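Local coordinates for protein alpha-glucosidase ([Eubacterium] rectale, PDB 6PNR) that probably hydrolyses alpha-linked sulfoquinovosides as a family 31 glycoside hydrolase, here holding an aza-sugar inhibitor that carries a sulfonate, at residues His623-Glu628 with Glu659-Lys664; Asn264-Gly269 with Leu547-Thr552; Met28-Val33 with Trp103-Ala108. All blocks are in the same frame, centred on the assembly; numbering follows the deposited sequence.

Contact 1: residues His623-Glu628 with Glu659-Lys664; sequences HLWTGE and EEIREK
Arg-662 reaches off helix 655-665 and hands its NH1 to the carbonyl oxygen of Leu-624. This is the polar link between the two segments, and a weak one: NH1 stands 3.3 Å from Leu-624 O, which lies at the edge of the guanidinium, near its plane. Tyr-648 OH gives the same nitrogen a second, also weak, partner.

Most of the remaining Arg-662 contact is made by its methylenes and by a guanidinium face. CB sits 3.2 Å from Leu-624 O, and CD lies 3.4 Å from Gly-627 N. The chain then bends at chi3 (56°), which folds the guanidinium back over the loop and brings one face onto Gly-627 CA. A side chain on Gly-627 would probably crowd Arg-662 NE, and the positive phi of 83° likewise favours glycine.

The loop is the turn of a beta hairpin joining strands 621-623 and 629-630 in the C-terminal beta domain. His-623 N to Glu-628 O, at 2.8 Å, closes it, and His-623 ND1 and Thr-626 OG1 share a short hydrogen bond inside.

On the apolar side, Ile-661 puts CG2 3.8 Å from Trp-625 CZ3, meeting the indole obliquely, and 4.2 Å from Leu-624 CD2. That leucine methyl also lies over one face of the indole, whose NE1 bonds to Thr-644 O.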
ATOM      1  N   HIS A 623      24.328  30.050 -24.427  1.00 36.47           N
ATOM      2  CA  HIS A 623      23.481  30.374 -23.281  1.00 38.39           C
ATOM      3  C   HIS A 623      22.711  31.662 -23.553  1.00 38.61           C
ATOM      4  O   HIS A 623      23.301  32.685 -23.917  1.00 37.88           O
ATOM      5  CB  HIS A 623      24.328  30.512 -22.019  1.00 38.59           C
ATOM      6  CG  HIS A 623      23.530  30.761 -20.780  1.00 40.00           C
ATOM      7  ND1 HIS A 623      23.637  31.924 -20.049  1.00 42.03           N
ATOM      8  CD2 HIS A 623      22.617  29.994 -20.135  1.00 41.17           C
ATOM      9  CE1 HIS A 623      22.824  31.864 -19.008  1.00 45.90           C
ATOM     10  NE2 HIS A 623      22.192  30.704 -19.037  1.00 38.54           N
ATOM     11  N   LEU A 624      21.387  31.613 -23.373  1.00 38.11           N
ATOM     12  CA  LEU A 624      20.527  32.677 -23.891  1.00 37.33           C
ATOM     13  C   LEU A 624      20.823  34.025 -23.245  1.00 35.19           C
ATOM     14  O   LEU A 624      20.838  35.058 -23.928  1.00 39.49           O
ATOM     15  CB  LEU A 624      19.054  32.309 -23.692  1.00 38.38           C
ATOM     16  CG  LEU A 624      18.034  33.396 -24.054  1.00 34.12           C
ATOM     17  CD1 LEU A 624      18.101  33.741 -25.549  1.00 34.84           C
ATOM     18  CD2 LEU A 624      16.628  32.952 -23.667  1.00 35.02           C
ATOM     19  N   TRP A 625      21.030  34.049 -21.929  1.00 34.87           N
ATOM     20  CA  TRP A 625      21.126  35.319 -21.219  1.00 38.43           C
ATOM     21  C   TRP A 625      22.524  35.928 -21.263  1.00 41.86           C
ATOM     22  O   TRP A 625      22.657  37.156 -21.160  1.00 41.08           O
ATOM     23  CB  TRP A 625      20.672  35.144 -19.758  1.00 36.51           C
ATOM     24  CG  TRP A 625      19.358  34.394 -19.631  1.00 34.80           C
ATOM     25  CD1 TRP A 625      19.172  33.147 -19.096  1.00 33.32           C
ATOM     26  CD2 TRP A 625      18.062  34.837 -20.071  1.00 31.36           C
ATOM     27  NE1 TRP A 625      17.844  32.794 -19.168  1.00 32.09           N
ATOM     28  CE2 TRP A 625      17.141  33.812 -19.761  1.00 33.32           C
ATOM     29  CE3 TRP A 625      17.591  36.000 -20.691  1.00 33.63           C
ATOM     30  CZ2 TRP A 625      15.769  33.918 -20.055  1.00 29.09           C
ATOM     31  CZ3 TRP A 625      16.236  36.104 -20.983  1.00 33.78           C
ATOM     32  CH2 TRP A 625      15.342  35.065 -20.666  1.00 30.44           C
ATOM     33  N   THR A 626      23.568  35.110 -21.415  1.00 41.82           N
ATOM     34  CA  THR A 626      24.933  35.619 -21.398  1.00 40.78           C
ATOM     35  C   THR A 626      25.628  35.609 -22.748  1.00 47.85           C
ATOM     36  O   THR A 626      26.562  36.389 -22.941  1.00 41.21           O
ATOM     37  CB  THR A 626      25.797  34.824 -20.407  1.00 47.51           C
ATOM     38  OG1 THR A 626      25.788  33.432 -20.762  1.00 43.26           O
ATOM     39  CG2 THR A 626      25.273  35.001 -18.986  1.00 40.44           C
ATOM     40  N   GLY A 627      25.197  34.766 -23.686  1.00 43.14           N
ATOM     41  CA  GLY A 627      25.899  34.611 -24.940  1.00 45.75           C
ATOM     42  C   GLY A 627      27.078  33.665 -24.895  1.00 46.48           C
ATOM     43  O   GLY A 627      27.696  33.425 -25.940  1.00 52.14           O
ATOM     44  N   GLU A 628      27.407  33.116 -23.728  1.00 42.72           N
ATOM     45  CA  GLU A 628      28.528  32.196 -23.619  1.00 49.26           C
ATOM     46  C   GLU A 628      28.261  30.917 -24.409  1.00 50.01           C
ATOM     47  O   GLU A 628      27.142  30.403 -24.426  1.00 47.10           O
ATOM     48  CB  GLU A 628      28.796  31.863 -22.156  1.00 47.93           C
ATOM     49  CG  GLU A 628      30.062  31.051 -21.946  1.00 60.99           C
ATOM     50  CD  GLU A 628      30.473  30.987 -20.488  1.00 69.47           C
ATOM     51  OE1 GLU A 628      29.692  31.462 -19.630  1.00 68.23           O
ATOM     52  OE2 GLU A 628      31.578  30.467 -20.204  1.00 67.23           O
ATOM     53  N   GLU A 659      19.183  36.738 -29.962  1.00 37.09           N
ATOM     54  CA  GLU A 659      20.115  37.810 -29.623  1.00 40.83           C
ATOM     55  C   GLU A 659      19.381  39.064 -29.171  1.00 36.38           C
ATOM     56  O   GLU A 659      19.862  39.778 -28.285  1.00 39.21           O
ATOM     57  CB  GLU A 659      21.016  38.130 -30.816  1.00 40.45           C
ATOM     58  CG  GLU A 659      22.086  37.083 -31.068  1.00 45.11           C
ATOM     59  CD  GLU A 659      22.881  37.353 -32.344  1.00 58.28           C
ATOM     60  OE1 GLU A 659      22.788  38.476 -32.897  1.00 56.18           O
ATOM     61  OE2 GLU A 659      23.597  36.430 -32.790  1.00 54.60           O
ATOM     62  N   GLU A 660      18.234  39.370 -29.787  1.00 33.03           N
ATOM     63  CA  GLU A 660      17.445  40.507 -29.333  1.00 34.61           C
ATOM     64  C   GLU A 660      16.971  40.299 -27.900  1.00 41.70           C
ATOM     65  O   GLU A 660      16.938  41.246 -27.105  1.00 37.97           O
ATOM     66  CB  GLU A 660      16.247  40.736 -30.250  1.00 42.47           C
ATOM     67  CG  GLU A 660      16.596  41.138 -31.658  1.00 50.61           C
ATOM     68  CD  GLU A 660      15.363  41.328 -32.524  1.00 64.37           C
ATOM     69  OE1 GLU A 660      14.238  41.189 -31.995  1.00 60.54           O
ATOM     70  OE2 GLU A 660      15.519  41.617 -33.732  1.00 71.11           O
ATOM     71  N   ILE A 661      16.611  39.060 -27.549  1.00 34.81           N
ATOM     72  CA  ILE A 661      16.195  38.763 -26.176  1.00 36.10           C
ATOM     73  C   ILE A 661      17.352  38.987 -25.208  1.00 32.70           C
ATOM     74  O   ILE A 661      17.186  39.611 -24.154  1.00 38.72           O
ATOM     75  CB  ILE A 661      15.645  37.327 -26.080  1.00 36.14           C
ATOM     76  CG1 ILE A 661      14.362  37.192 -26.918  1.00 32.09           C
ATOM     77  CG2 ILE A 661      15.434  36.919 -24.610  1.00 34.61           C
ATOM     78  CD1 ILE A 661      13.914  35.757 -27.105  1.00 33.82           C
ATOM     79  N   ARG A 662      18.542  38.480 -25.547  1.00 32.81           N
ATOM     80  CA  ARG A 662      19.698  38.711 -24.684  1.00 39.76           C
ATOM     81  C   ARG A 662      19.990  40.194 -24.549  1.00 39.22           C
ATOM     82  O   ARG A 662      20.253  40.685 -23.444  1.00 42.72           O
ATOM     83  CB  ARG A 662      20.943  37.992 -25.201  1.00 39.46           C
ATOM     84  CG  ARG A 662      22.170  38.313 -24.321  1.00 41.81           C
ATOM     85  CD  ARG A 662      23.392  37.459 -24.615  1.00 46.77           C
ATOM     86  NE  ARG A 662      23.810  37.522 -26.014  1.00 52.85           N
ATOM     87  CZ  ARG A 662      23.517  36.588 -26.917  1.00 59.99           C
ATOM     88  NH1 ARG A 662      22.797  35.528 -26.560  1.00 49.85           N
ATOM     89  NH2 ARG A 662      23.935  36.710 -28.175  1.00 52.35           N
ATOM     90  N   GLU A 663      19.935  40.928 -25.656  1.00 37.67           N
ATOM     91  CA  GLU A 663      20.202  42.359 -25.589  1.00 44.84           C
ATOM     92  C   GLU A 663      19.217  43.057 -24.666  1.00 40.45           C
ATOM     93  O   GLU A 663      19.610  43.895 -23.847  1.00 42.97           O
ATOM     94  CB  GLU A 663      20.144  42.970 -26.985  1.00 46.23           C
ATOM     95  CG  GLU A 663      20.636  44.405 -27.042  1.00 54.02           C
ATOM     96  CD  GLU A 663      21.787  44.569 -28.010  1.00 62.48           C
ATOM     97  OE1 GLU A 663      21.654  44.116 -29.170  1.00 64.17           O
ATOM     98  OE2 GLU A 663      22.829  45.127 -27.606  1.00 62.87           O
ATOM     99  N   LYS A 664      17.933  42.716 -24.776  1.00 40.54           N
ATOM    100  CA  LYS A 664      16.913  43.429 -24.017  1.00 36.96           C
ATOM    101  C   LYS A 664      16.850  42.975 -22.561  1.00 35.10           C
ATOM    102  O   LYS A 664      16.652  43.797 -21.660  1.00 35.87           O
ATOM    103  CB  LYS A 664      15.546  43.253 -24.679  1.00 36.90           C
ATOM    104  CG  LYS A 664      14.515  44.249 -24.170  1.00 37.59           C
ATOM    105  CD  LYS A 664      13.200  44.162 -24.919  1.00 39.61           C
ATOM    106  CE  LYS A 664      12.241  45.241 -24.429  1.00 44.53           C
ATOM    107  NZ  LYS A 664      10.863  45.037 -24.960  1.00 46.07           N
TER

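Contact 2: residues Asn264-Gly269 with Leu547-Thr552; sequences NIKVAG and LVDVYT
Ile-265 opens the contact by laying its CG2 methyl 4.2 Å from CG2 of Val-548, just before strand 267-271. Leu-242 of the neighbouring strand 242-245 touches both side chains and joins this apolar patch.

Lys-266 comes next and does most of the work. Its carbonyl oxygen packs against CG1 of Val-548, with Lys-266 O 3.4 Å from that methyl, and its own CB lies 4.0 Å from the same CG1. Beyond CB the chain is stretched out to the amine, every torsion from chi2 (160°) onward being close to trans, and it crosses Asp-549 and Thr-552 obliquely. CD passes the CG2 methyl of Thr-552, while NZ makes a salt bridge to Asp-549 OD1 at 3.1 Å, approaching from above the carboxylate plane, 40° out of it. A second, weak hydrogen bond runs from Lys-266 NZ to Thr-552 OG1 at 3.3 Å. That hydroxyl gives its proton to Asp-549 O, 2.6 Å from OG1 and one helical turn back, which leaves its oxygen to accept from the lysine.

Further on, 267-271 enters the parallel sheet of the TIM barrel, and helix 538-568 packs outside it. The other carboxylate oxygen, Asp-549 OD2, is hydrogen-bonded to Tyr-665 OH and salt-bridged to Lys-664 NZ. Replacing Asp-549 by an alanine is likely to leave both lysines without their shared counter-charge and Tyr-665 OH without its partner. With an amine at each oxygen, this buried carboxylate is likely to stay ionised.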
ATOM      1  N   ASN A 264       1.966  47.072 -17.337  1.00 31.00           N
ATOM      2  CA  ASN A 264       2.688  46.811 -18.589  1.00 32.11           C
ATOM      3  C   ASN A 264       2.933  45.323 -18.831  1.00 35.32           C
ATOM      4  O   ASN A 264       3.895  44.942 -19.508  1.00 30.95           O
ATOM      5  CB  ASN A 264       4.015  47.576 -18.635  1.00 35.54           C
ATOM      6  CG  ASN A 264       3.825  49.058 -18.444  1.00 42.68           C
ATOM      7  OD1 ASN A 264       2.864  49.647 -18.960  1.00 42.59           O
ATOM      8  ND2 ASN A 264       4.718  49.673 -17.670  1.00 49.01           N
ATOM      9  N   ILE A 265       2.081  44.468 -18.282  1.00 27.63           N
ATOM     10  CA  ILE A 265       2.075  43.055 -18.637  1.00 26.12           C
ATOM     11  C   ILE A 265       1.174  42.890 -19.852  1.00 29.24           C
ATOM     12  O   ILE A 265       0.006  43.294 -19.825  1.00 28.60           O
ATOM     13  CB  ILE A 265       1.592  42.187 -17.464  1.00 28.28           C
ATOM     14  CG1 ILE A 265       2.507  42.361 -16.244  1.00 24.47           C
ATOM     15  CG2 ILE A 265       1.508  40.728 -17.891  1.00 27.88           C
ATOM     16  CD1 ILE A 265       1.856  41.897 -14.945  1.00 33.25           C
ATOM     17  N   LYS A 266       1.715  42.308 -20.923  1.00 27.50           N
ATOM     18  CA  LYS A 266       0.917  42.050 -22.115  1.00 28.55           C
ATOM     19  C   LYS A 266      -0.086  40.937 -21.857  1.00 25.12           C
ATOM     20  O   LYS A 266       0.276  39.864 -21.356  1.00 28.09           O
ATOM     21  CB  LYS A 266       1.822  41.677 -23.289  1.00 28.20           C
ATOM     22  CG  LYS A 266       2.623  42.841 -23.838  1.00 30.54           C
ATOM     23  CD  LYS A 266       3.822  42.328 -24.626  1.00 38.25           C
ATOM     24  CE  LYS A 266       4.416  43.425 -25.491  1.00 45.33           C
ATOM     25  NZ  LYS A 266       5.450  42.890 -26.423  1.00 40.13           N
ATOM     26  N   VAL A 267      -1.343  41.172 -22.222  1.00 23.85           N
ATOM     27  CA  VAL A 267      -2.422  40.229 -21.933  1.00 25.97           C
ATOM     28  C   VAL A 267      -3.022  39.766 -23.252  1.00 31.24           C
ATOM     29  O   VAL A 267      -3.468  40.591 -24.055  1.00 28.79           O
ATOM     30  CB  VAL A 267      -3.493  40.853 -21.025  1.00 26.57           C
ATOM     31  CG1 VAL A 267      -4.651  39.891 -20.800  1.00 23.50           C
ATOM     32  CG2 VAL A 267      -2.863  41.267 -19.685  1.00 27.19           C
ATOM     33  N   ALA A 268      -3.015  38.447 -23.478  1.00 28.14           N
ATOM     34  CA  ALA A 268      -3.719  37.851 -24.608  1.00 26.18           C
ATOM     35  C   ALA A 268      -5.190  37.629 -24.287  1.00 26.45           C
ATOM     36  O   ALA A 268      -6.049  37.790 -25.162  1.00 28.33           O
ATOM     37  CB  ALA A 268      -3.065  36.518 -25.000  1.00 22.24           C
ATOM     38  N   GLY A 269      -5.502  37.262 -23.044  1.00 26.86           N
ATOM     39  CA  GLY A 269      -6.871  36.957 -22.680  1.00 25.06           C
ATOM     40  C   GLY A 269      -7.053  36.929 -21.178  1.00 28.13           C
ATOM     41  O   GLY A 269      -6.097  36.750 -20.414  1.00 25.38           O
ATOM     42  N   LEU A 547       8.966  38.514 -18.302  1.00 27.77           N
ATOM     43  CA  LEU A 547       8.824  37.128 -18.744  1.00 26.66           C
ATOM     44  C   LEU A 547       7.809  37.011 -19.874  1.00 27.68           C
ATOM     45  O   LEU A 547       8.033  36.288 -20.852  1.00 30.63           O
ATOM     46  CB  LEU A 547       8.422  36.229 -17.566  1.00 26.65           C
ATOM     47  CG  LEU A 547       9.354  36.240 -16.337  1.00 26.55           C
ATOM     48  CD1 LEU A 547       8.808  35.383 -15.200  1.00 22.14           C
ATOM     49  CD2 LEU A 547      10.782  35.819 -16.679  1.00 25.85           C
ATOM     50  N   VAL A 548       6.688  37.715 -19.759  1.00 27.32           N
ATOM     51  CA  VAL A 548       5.670  37.641 -20.795  1.00 25.77           C
ATOM     52  C   VAL A 548       6.170  38.310 -22.073  1.00 31.52           C
ATOM     53  O   VAL A 548       5.907  37.831 -23.181  1.00 29.86           O
ATOM     54  CB  VAL A 548       4.363  38.265 -20.276  1.00 25.96           C
ATOM     55  CG1 VAL A 548       3.374  38.477 -21.402  1.00 29.07           C
ATOM     56  CG2 VAL A 548       3.759  37.371 -19.166  1.00 23.23           C
ATOM     57  N   ASP A 549       6.909  39.416 -21.939  1.00 26.24           N
ATOM     58  CA  ASP A 549       7.500  40.044 -23.118  1.00 31.30           C
ATOM     59  C   ASP A 549       8.436  39.077 -23.833  1.00 30.16           C
ATOM     60  O   ASP A 549       8.372  38.946 -25.058  1.00 34.02           O
ATOM     61  CB  ASP A 549       8.231  41.331 -22.727  1.00 30.58           C
ATOM     62  CG  ASP A 549       8.633  42.181 -23.938  1.00 38.38           C
ATOM     63  OD1 ASP A 549       8.036  42.020 -25.020  1.00 34.06           O
ATOM     64  OD2 ASP A 549       9.553  43.016 -23.798  1.00 38.70           O
ATOM     65  N   VAL A 550       9.270  38.349 -23.081  1.00 30.77           N
ATOM     66  CA  VAL A 550      10.117  37.326 -23.691  1.00 32.32           C
ATOM     67  C   VAL A 550       9.272  36.324 -24.470  1.00 32.72           C
ATOM     68  O   VAL A 550       9.611  35.950 -25.600  1.00 31.81           O
ATOM     69  CB  VAL A 550      10.982  36.630 -22.624  1.00 29.07           C
ATOM     70  CG1 VAL A 550      11.659  35.401 -23.207  1.00 30.55           C
ATOM     71  CG2 VAL A 550      12.026  37.592 -22.082  1.00 28.11           C
ATOM     72  N   TYR A 551       8.160  35.873 -23.879  1.00 30.17           N
ATOM     73  CA  TYR A 551       7.269  34.953 -24.584  1.00 27.09           C
ATOM     74  C   TYR A 551       6.807  35.541 -25.912  1.00 28.33           C
ATOM     75  O   TYR A 551       6.842  34.856 -26.941  1.00 27.67           O
ATOM     76  CB  TYR A 551       6.076  34.598 -23.688  1.00 27.71           C
ATOM     77  CG  TYR A 551       4.933  33.878 -24.377  1.00 22.75           C
ATOM     78  CD1 TYR A 551       4.988  32.509 -24.627  1.00 28.93           C
ATOM     79  CD2 TYR A 551       3.782  34.566 -24.740  1.00 24.42           C
ATOM     80  CE1 TYR A 551       3.925  31.851 -25.233  1.00 27.40           C
ATOM     81  CE2 TYR A 551       2.727  33.923 -25.344  1.00 26.95           C
ATOM     82  CZ  TYR A 551       2.801  32.571 -25.594  1.00 27.20           C
ATOM     83  OH  TYR A 551       1.734  31.952 -26.194  1.00 28.83           O
ATOM     84  N   THR A 552       6.406  36.815 -25.927  1.00 26.66           N
ATOM     85  CA  THR A 552       5.986  37.405 -27.199  1.00 30.06           C
ATOM     86  C   THR A 552       7.153  37.536 -28.175  1.00 31.38           C
ATOM     87  O   THR A 552       6.968  37.368 -29.381  1.00 29.19           O
ATOM     88  CB  THR A 552       5.318  38.764 -26.984  1.00 32.13           C
ATOM     89  OG1 THR A 552       6.264  39.698 -26.442  1.00 32.35           O
ATOM     90  CG2 THR A 552       4.116  38.622 -26.050  1.00 29.31           C
TER

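Contact 3: residues Met28-Val33 with Trp103-Ala108; sequences MIYVGV and WFRVAA
Three backbone hydrogen bonds join the strands, two between Tyr-30 and Trp-103 and one from Arg-105 to Met-28. Tyr-30 and Trp-103 form the hydrogen-bonded antiparallel pair. Trp-103 N reaches Tyr-30 O at 2.8 Å in an almost straight bond (176°), and Tyr-30 N returns one to Trp-103 O in the carbonyl plane. Arg-105 N to Met-28 O, at 2.9 Å, adds the third, and Ile-29 with Phe-104 is the non-hydrogen-bonded pair between.

On the face with Tyr-30 and Trp-103, the extended chain of Arg-105 crosses the tyrosine ring obliquely, the ring and guanidinium planes 47° apart. Tyr-30 OH sits over one guanidinium face, 3.3 Å above it, too poorly angled for a hydrogen bond to NH1. Arg-105 NE makes a salt bridge with Glu-199, and NH2 bonds to Tyr-50 OH of the second subunit. Trp-103 turns an edge of its indole to the other strand: CE3 lies 3.7 Å from Tyr-30 O, and CZ3 is 3.9 Å from Gly-32 N, which would leave little room for a side chain on Gly-32.

Across the sheet, Phe-104 takes Ile-29 CG1 against CD1 and lies alongside Met-28. With CG anti to the backbone nitrogen (chi1 -166°), the methionine brings SD 4.9 Å from the ring centroid in an oblique Met-aromatic contact. Phe-92 of strand 87-94 touches both Ile-29 and Phe-104, so two antiparallel sheets pack face to face here, as in the N-terminal beta-sandwich domain of family 31 enzymes.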
ATOM      1  N   MET A  28       3.776 -16.208 -25.645  1.00 41.76           N
ATOM      2  CA  MET A  28       3.467 -14.820 -25.952  1.00 39.46           C
ATOM      3  C   MET A  28       2.190 -14.336 -25.281  1.00 34.14           C
ATOM      4  O   MET A  28       2.055 -13.132 -25.040  1.00 42.97           O
ATOM      5  CB  MET A  28       3.348 -14.638 -27.471  1.00 38.25           C
ATOM      6  CG  MET A  28       3.358 -13.192 -27.959  1.00 41.69           C
ATOM      7  SD  MET A  28       3.393 -13.053 -29.769  1.00 41.31           S
ATOM      8  CE  MET A  28       1.757 -13.632 -30.186  1.00 32.74           C
ATOM      9  N   ILE A  29       1.249 -15.229 -24.981  1.00 33.29           N
ATOM     10  CA  ILE A  29      -0.060 -14.849 -24.457  1.00 32.30           C
ATOM     11  C   ILE A  29      -0.417 -15.750 -23.280  1.00 39.45           C
ATOM     12  O   ILE A  29      -0.323 -16.979 -23.377  1.00 38.59           O
ATOM     13  CB  ILE A  29      -1.153 -14.938 -25.541  1.00 36.80           C
ATOM     14  CG1 ILE A  29      -0.806 -14.066 -26.750  1.00 35.98           C
ATOM     15  CG2 ILE A  29      -2.499 -14.544 -24.973  1.00 34.92           C
ATOM     16  CD1 ILE A  29      -1.751 -14.268 -27.937  1.00 36.15           C
ATOM     17  N   TYR A  30      -0.826 -15.137 -22.172  1.00 32.37           N
ATOM     18  CA  TYR A  30      -1.552 -15.817 -21.113  1.00 31.86           C
ATOM     19  C   TYR A  30      -2.965 -15.255 -21.055  1.00 35.78           C
ATOM     20  O   TYR A  30      -3.195 -14.074 -21.332  1.00 37.76           O
ATOM     21  CB  TYR A  30      -0.889 -15.639 -19.733  1.00 33.08           C
ATOM     22  CG  TYR A  30       0.573 -16.046 -19.638  1.00 31.49           C
ATOM     23  CD1 TYR A  30       1.563 -15.334 -20.304  1.00 33.48           C
ATOM     24  CD2 TYR A  30       0.963 -17.120 -18.834  1.00 34.84           C
ATOM     25  CE1 TYR A  30       2.901 -15.691 -20.203  1.00 33.25           C
ATOM     26  CE2 TYR A  30       2.297 -17.484 -18.723  1.00 29.46           C
ATOM     27  CZ  TYR A  30       3.254 -16.769 -19.409  1.00 35.74           C
ATOM     28  OH  TYR A  30       4.571 -17.133 -19.303  1.00 42.09           O
ATOM     29  N   VAL A  31      -3.908 -16.102 -20.659  1.00 33.71           N
ATOM     30  CA  VAL A  31      -5.295 -15.705 -20.490  1.00 32.56           C
ATOM     31  C   VAL A  31      -5.741 -16.174 -19.118  1.00 35.54           C
ATOM     32  O   VAL A  31      -5.111 -17.030 -18.494  1.00 34.43           O
ATOM     33  CB  VAL A  31      -6.198 -16.292 -21.586  1.00 36.04           C
ATOM     34  CG1 VAL A  31      -5.741 -15.794 -22.929  1.00 37.36           C
ATOM     35  CG2 VAL A  31      -6.126 -17.809 -21.548  1.00 33.57           C
ATOM     36  N   GLY A  32      -6.834 -15.603 -18.637  1.00 31.14           N
ATOM     37  CA  GLY A  32      -7.329 -16.045 -17.359  1.00 30.95           C
ATOM     38  C   GLY A  32      -8.605 -15.347 -16.964  1.00 35.80           C
ATOM     39  O   GLY A  32      -9.285 -14.721 -17.780  1.00 34.00           O
ATOM     40  N   VAL A  33      -8.919 -15.493 -15.679  1.00 34.84           N
ATOM     41  CA  VAL A  33     -10.163 -15.028 -15.088  1.00 34.13           C
ATOM     42  C   VAL A  33      -9.820 -14.248 -13.828  1.00 31.78           C
ATOM     43  O   VAL A  33      -9.082 -14.745 -12.971  1.00 35.43           O
ATOM     44  CB  VAL A  33     -11.101 -16.204 -14.759  1.00 36.19           C
ATOM     45  CG1 VAL A  33     -12.428 -15.696 -14.188  1.00 36.21           C
ATOM     46  CG2 VAL A  33     -11.319 -17.084 -16.004  1.00 35.16           C
ATOM     47  N   TRP A 103      -2.858 -11.312 -20.936  1.00 28.20           N
ATOM     48  CA  TRP A 103      -1.487 -10.857 -20.753  1.00 30.51           C
ATOM     49  C   TRP A 103      -0.708 -11.101 -22.040  1.00 34.03           C
ATOM     50  O   TRP A 103      -0.582 -12.248 -22.486  1.00 38.57           O
ATOM     51  CB  TRP A 103      -0.807 -11.575 -19.586  1.00 30.15           C
ATOM     52  CG  TRP A 103      -1.319 -11.266 -18.201  1.00 33.72           C
ATOM     53  CD1 TRP A 103      -0.832 -10.321 -17.333  1.00 30.76           C
ATOM     54  CD2 TRP A 103      -2.363 -11.946 -17.503  1.00 29.32           C
ATOM     55  NE1 TRP A 103      -1.524 -10.366 -16.151  1.00 30.60           N
ATOM     56  CE2 TRP A 103      -2.463 -11.361 -16.225  1.00 31.34           C
ATOM     57  CE3 TRP A 103      -3.222 -13.002 -17.830  1.00 30.25           C
ATOM     58  CZ2 TRP A 103      -3.395 -11.787 -15.280  1.00 30.36           C
ATOM     59  CZ3 TRP A 103      -4.136 -13.428 -16.895  1.00 31.39           C
ATOM     60  CH2 TRP A 103      -4.218 -12.818 -15.629  1.00 31.78           C
ATOM     61  N   PHE A 104      -0.188 -10.029 -22.628  1.00 31.14           N
ATOM     62  CA  PHE A 104       0.558 -10.081 -23.878  1.00 32.94           C
ATOM     63  C   PHE A 104       2.007  -9.728 -23.586  1.00 35.98           C
ATOM     64  O   PHE A 104       2.287  -8.685 -22.978  1.00 31.96           O
ATOM     65  CB  PHE A 104      -0.036  -9.108 -24.909  1.00 29.25           C
ATOM     66  CG  PHE A 104       0.606  -9.192 -26.271  1.00 31.22           C
ATOM     67  CD1 PHE A 104       0.173 -10.121 -27.196  1.00 34.59           C
ATOM     68  CD2 PHE A 104       1.646  -8.343 -26.615  1.00 31.61           C
ATOM     69  CE1 PHE A 104       0.765 -10.212 -28.448  1.00 33.09           C
ATOM     70  CE2 PHE A 104       2.245  -8.422 -27.867  1.00 40.83           C
ATOM     71  CZ  PHE A 104       1.799  -9.356 -28.785  1.00 33.01           C
ATOM     72  N   ARG A 105       2.929 -10.588 -24.010  1.00 32.70           N
ATOM     73  CA  ARG A 105       4.341 -10.353 -23.755  1.00 31.17           C
ATOM     74  C   ARG A 105       5.069  -9.842 -24.986  1.00 35.52           C
ATOM     75  O   ARG A 105       4.821 -10.287 -26.110  1.00 34.13           O
ATOM     76  CB  ARG A 105       5.009 -11.619 -23.238  1.00 35.97           C
ATOM     77  CG  ARG A 105       4.573 -11.926 -21.819  1.00 39.69           C
ATOM     78  CD  ARG A 105       5.554 -12.837 -21.173  1.00 38.84           C
ATOM     79  NE  ARG A 105       5.278 -13.024 -19.762  1.00 37.42           N
ATOM     80  CZ  ARG A 105       5.962 -13.867 -19.009  1.00 40.95           C
ATOM     81  NH1 ARG A 105       6.940 -14.575 -19.556  1.00 36.11           N
ATOM     82  NH2 ARG A 105       5.681 -14.000 -17.727  1.00 30.31           N
ATOM     83  N   VAL A 106       5.975  -8.901 -24.759  1.00 33.55           N
ATOM     84  CA  VAL A 106       6.834  -8.346 -25.792  1.00 35.14           C
ATOM     85  C   VAL A 106       8.271  -8.660 -25.418  1.00 39.46           C
ATOM     86  O   VAL A 106       8.694  -8.381 -24.289  1.00 38.52           O
ATOM     87  CB  VAL A 106       6.637  -6.825 -25.936  1.00 29.89           C
ATOM     88  CG1 VAL A 106       7.586  -6.279 -26.957  1.00 31.60           C
ATOM     89  CG2 VAL A 106       5.202  -6.498 -26.295  1.00 35.86           C
ATOM     90  N   ALA A 107       9.028  -9.209 -26.370  1.00 33.59           N
ATOM     91  CA  ALA A 107      10.426  -9.530 -26.122  1.00 31.97           C
ATOM     92  C   ALA A 107      11.231  -8.263 -25.862  1.00 31.44           C
ATOM     93  O   ALA A 107      11.059  -7.247 -26.535  1.00 34.12           O
ATOM     94  CB  ALA A 107      11.011 -10.290 -27.322  1.00 37.63           C
ATOM     95  N   ALA A 108      12.141  -8.332 -24.896  1.00 38.59           N
ATOM     96  CA  ALA A 108      12.921  -7.162 -24.521  1.00 35.55           C
ATOM     97  C   ALA A 108      14.299  -7.604 -24.058  1.00 37.12           C
ATOM     98  O   ALA A 108      14.552  -8.788 -23.837  1.00 40.90           O
ATOM     99  CB  ALA A 108      12.211  -6.361 -23.428  1.00 32.75           C
TER

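From the N terminus, contact 3 comes first: 69 residues, with no helix among them, separate 28-33 from 103-108, and their pairing closes that loop within the N-terminal beta domain. Contact 2 then closes a loop of 277 residues, tying the start of an early barrel strand to helix 538-568. Contact 1 follows, closing a loop of 30 residues between a hairpin turn of the C-terminal beta domain and the helix at the chain's end. All three run in series, without nesting or crossing. Contacts 1 and 2 meet through Lys-664 and Asp-549, linking the last helix to the barrel. Contact 3 lies across the chain's centre, its nearest atoms about 38 Å from either.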